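Local coordinates for protein putative transcriptional regulator (Methanosarcina mazei, PDB 3R0A) that is a putative transcriptional regulator that probably binds DNA through a winged helix-turn-helix domain, at residues E70-S75 with Y88-K93. Sequence-based numbering, arbitrary orientation.
Sequences EILQRS and YKIYSK
Tyr91 folds its ring back over the start of strand 72-78, where Gln73 CB sits over one face, 4.1 Å from the ring centroid, in a CH-pi contact. The Tyr91 CG is anti to its own carbonyl carbon (chi1 -77°), which lays the ring against the backbone of Glu70 to Gln73, and Glu70 O meets its edge, 3.2 Å from Tyr91 CD2. Beside it, the backbone Tyr91 N donates to Ile71 O at 3.2 Å, and Gln73 N to Lys89 O and Lys89 N to Gln73 O are each 2.8 Å, the two bonds of an antiparallel hydrogen-bonded pair. An alanine in place of Tyr91 would probably take away the face under Gln73 CB and the edge beside Glu70 O, leaving a gap between the two segments. On the face carrying Leu72, Arg74, Tyr88 and Ile90, the Arg74 chain runs alongside the Tyr88 ring, its CG 3.4 Å from Tyr88 CE1. A bend at chi3 (70°) turns the guanidinium, and Arg74 NH1 donates to a water that lies in the guanidinium plane and also hydrogen-bonds Tyr88 OH in the plane of its ring. Leu72 crosses Tyr88 at nearly a right angle, Leu72 CG lying 3.8 Å from Tyr88 CB, while Leu72 CD1 packs on Ile90 CB. Phe35 of helix 26-37 packs on Leu72, Tyr88 and Ile90, and Val63 of helix 56-68 on Leu72 and Tyr88. Thus the antiparallel hairpin of strands 72-78 and 84-90 is joined to the helical core, consistent with the wing of a winged helix-turn-helix domain.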
loop_
_atom_site.group_PDB
_atom_site.type_symbol
_atom_site.label_atom_id
_atom_site.label_comp_id
_atom_site.label_asym_id
_atom_site.label_seq_id
_atom_site.Cartn_x
_atom_site.Cartn_y
_atom_site.Cartn_z
ATOM N N GLU B 70 0.452 12.747 18.550
ATOM C CA GLU B 70 0.188 14.112 18.052
ATOM C C GLU B 70 -1.166 14.280 17.382
ATOM O O GLU B 70 -1.358 15.172 16.553
ATOM C CB GLU B 70 1.298 14.648 17.143
ATOM C CG GLU B 70 2.695 14.097 17.425
ATOM C CD GLU B 70 3.554 14.946 18.335
ATOM O OE1 GLU B 70 3.023 15.873 18.996
ATOM O OE2 GLU B 70 4.786 14.659 18.387
ATOM N N ILE B 71 -2.112 13.423 17.743
ATOM C CA ILE B 71 -3.492 13.571 17.259
ATOM C C ILE B 71 -4.267 14.581 18.139
ATOM O O ILE B 71 -5.285 15.146 17.713
ATOM C CB ILE B 71 -4.251 12.242 17.318
ATOM C CG1 ILE B 71 -3.566 11.153 16.473
ATOM C CG2 ILE B 71 -5.764 12.466 17.028
ATOM C CD1 ILE B 71 -2.995 11.587 15.095
ATOM N N LEU B 72 -3.776 14.802 19.359
ATOM C CA LEU B 72 -4.537 15.521 20.364
ATOM C C LEU B 72 -3.642 16.617 20.917
ATOM O O LEU B 72 -2.470 16.389 21.174
ATOM C CB LEU B 72 -4.915 14.551 21.477
ATOM C CG LEU B 72 -6.336 14.321 21.935
ATOM C CD1 LEU B 72 -7.426 14.138 20.814
ATOM C CD2 LEU B 72 -6.338 13.131 22.882
ATOM N N GLN B 73 -4.193 17.817 21.037
ATOM C CA GLN B 73 -3.588 18.909 21.783
ATOM C C GLN B 73 -3.970 18.763 23.259
ATOM O O GLN B 73 -5.101 18.375 23.572
ATOM C CB GLN B 73 -4.129 20.246 21.237
ATOM C CG GLN B 73 -3.562 21.506 21.895
ATOM C CD GLN B 73 -3.919 22.799 21.138
ATOM O OE1 GLN B 73 -4.620 22.779 20.119
ATOM N NE2 GLN B 73 -3.431 23.924 21.644
ATOM N N ARG B 74 -3.043 19.100 24.150
ATOM C CA ARG B 74 -3.309 19.005 25.587
ATOM C C ARG B 74 -3.083 20.325 26.325
ATOM O O ARG B 74 -2.010 20.893 26.273
ATOM C CB ARG B 74 -2.455 17.884 26.242
ATOM C CG ARG B 74 -2.792 17.622 27.729
ATOM C CD ARG B 74 -1.803 16.661 28.386
ATOM N NE ARG B 74 -0.493 17.268 28.569
ATOM C CZ ARG B 74 0.614 16.594 28.862
ATOM N NH1 ARG B 74 0.577 15.269 29.024
ATOM N NH2 ARG B 74 1.767 17.235 28.995
ATOM N N SER B 75 -4.104 20.779 27.041
ATOM C CA SER B 75 -3.973 21.925 27.949
ATOM C C SER B 75 -4.301 21.549 29.407
ATOM O O SER B 75 -4.472 20.370 29.722
ATOM C CB SER B 75 -4.864 23.082 27.470
ATOM O OG SER B 75 -4.604 24.254 28.215
ATOM N N TYR B 88 -8.028 18.062 26.618
ATOM C CA TYR B 88 -7.544 17.759 25.260
ATOM C C TYR B 88 -8.427 18.307 24.168
ATOM O O TYR B 88 -9.647 18.330 24.300
ATOM C CB TYR B 88 -7.402 16.246 25.074
ATOM C CG TYR B 88 -6.565 15.608 26.146
ATOM C CD1 TYR B 88 -5.202 15.395 25.943
ATOM C CD2 TYR B 88 -7.128 15.230 27.382
ATOM C CE1 TYR B 88 -4.425 14.807 26.913
ATOM C CE2 TYR B 88 -6.344 14.663 28.373
ATOM C CZ TYR B 88 -4.993 14.454 28.122
ATOM O OH TYR B 88 -4.179 13.881 29.059
ATOM N N LYS B 89 -7.807 18.771 23.091
ATOM C CA LYS B 89 -8.574 19.205 21.904
ATOM C C LYS B 89 -7.976 18.574 20.636
ATOM O O LYS B 89 -6.771 18.595 20.421
ATOM C CB LYS B 89 -8.688 20.743 21.818
ATOM C CG LYS B 89 -9.689 21.283 20.782
ATOM C CD LYS B 89 -9.010 21.960 19.579
ATOM C CE LYS B 89 -8.783 23.454 19.804
ATOM N NZ LYS B 89 -9.870 24.239 19.147
ATOM N N ILE B 90 -8.832 17.968 19.823
ATOM C CA ILE B 90 -8.343 17.286 18.622
ATOM C C ILE B 90 -7.755 18.322 17.658
ATOM O O ILE B 90 -8.331 19.381 17.485
ATOM C CB ILE B 90 -9.433 16.386 17.975
ATOM C CG1 ILE B 90 -8.793 15.403 16.983
ATOM C CG2 ILE B 90 -10.632 17.227 17.384
ATOM C CD1 ILE B 90 -9.419 14.045 17.002
ATOM N N TYR B 91 -6.576 18.047 17.102
ATOM C CA TYR B 91 -6.034 18.892 16.038
ATOM C C TYR B 91 -6.907 18.895 14.772
ATOM O O TYR B 91 -7.797 18.067 14.621
ATOM C CB TYR B 91 -4.624 18.451 15.680
ATOM C CG TYR B 91 -3.550 18.883 16.656
ATOM C CD1 TYR B 91 -3.354 20.227 16.973
ATOM C CD2 TYR B 91 -2.707 17.937 17.238
ATOM C CE1 TYR B 91 -2.350 20.601 17.856
ATOM C CE2 TYR B 91 -1.709 18.296 18.117
ATOM C CZ TYR B 91 -1.531 19.624 18.425
ATOM O OH TYR B 91 -0.531 19.969 19.310
ATOM N N SER B 92 -6.662 19.853 13.879
ATOM C CA SER B 92 -7.395 19.961 12.602
ATOM C C SER B 92 -7.372 18.660 11.793
ATOM O O SER B 92 -6.450 17.838 11.915
ATOM C CB SER B 92 -6.790 21.067 11.749
ATOM O OG SER B 92 -5.426 20.764 11.484
ATOM N N LYS B 93 -8.390 18.491 10.953
ATOM C CA LYS B 93 -8.503 17.341 10.053
ATOM C C LYS B 93 -7.265 17.183 9.131
ATOM O O LYS B 93 -7.150 16.203 8.378
ATOM C CB LYS B 93 -9.789 17.473 9.220
ATOM C CG LYS B 93 -11.104 17.555 10.041
ATOM C CD LYS B 93 -11.385 18.976 10.589
ATOM C CE LYS B 93 -12.733 19.064 11.315
ATOM N NZ LYS B 93 -13.890 19.336 10.373
HETATM O O HOH W 1 -1.577 13.388 28.849
#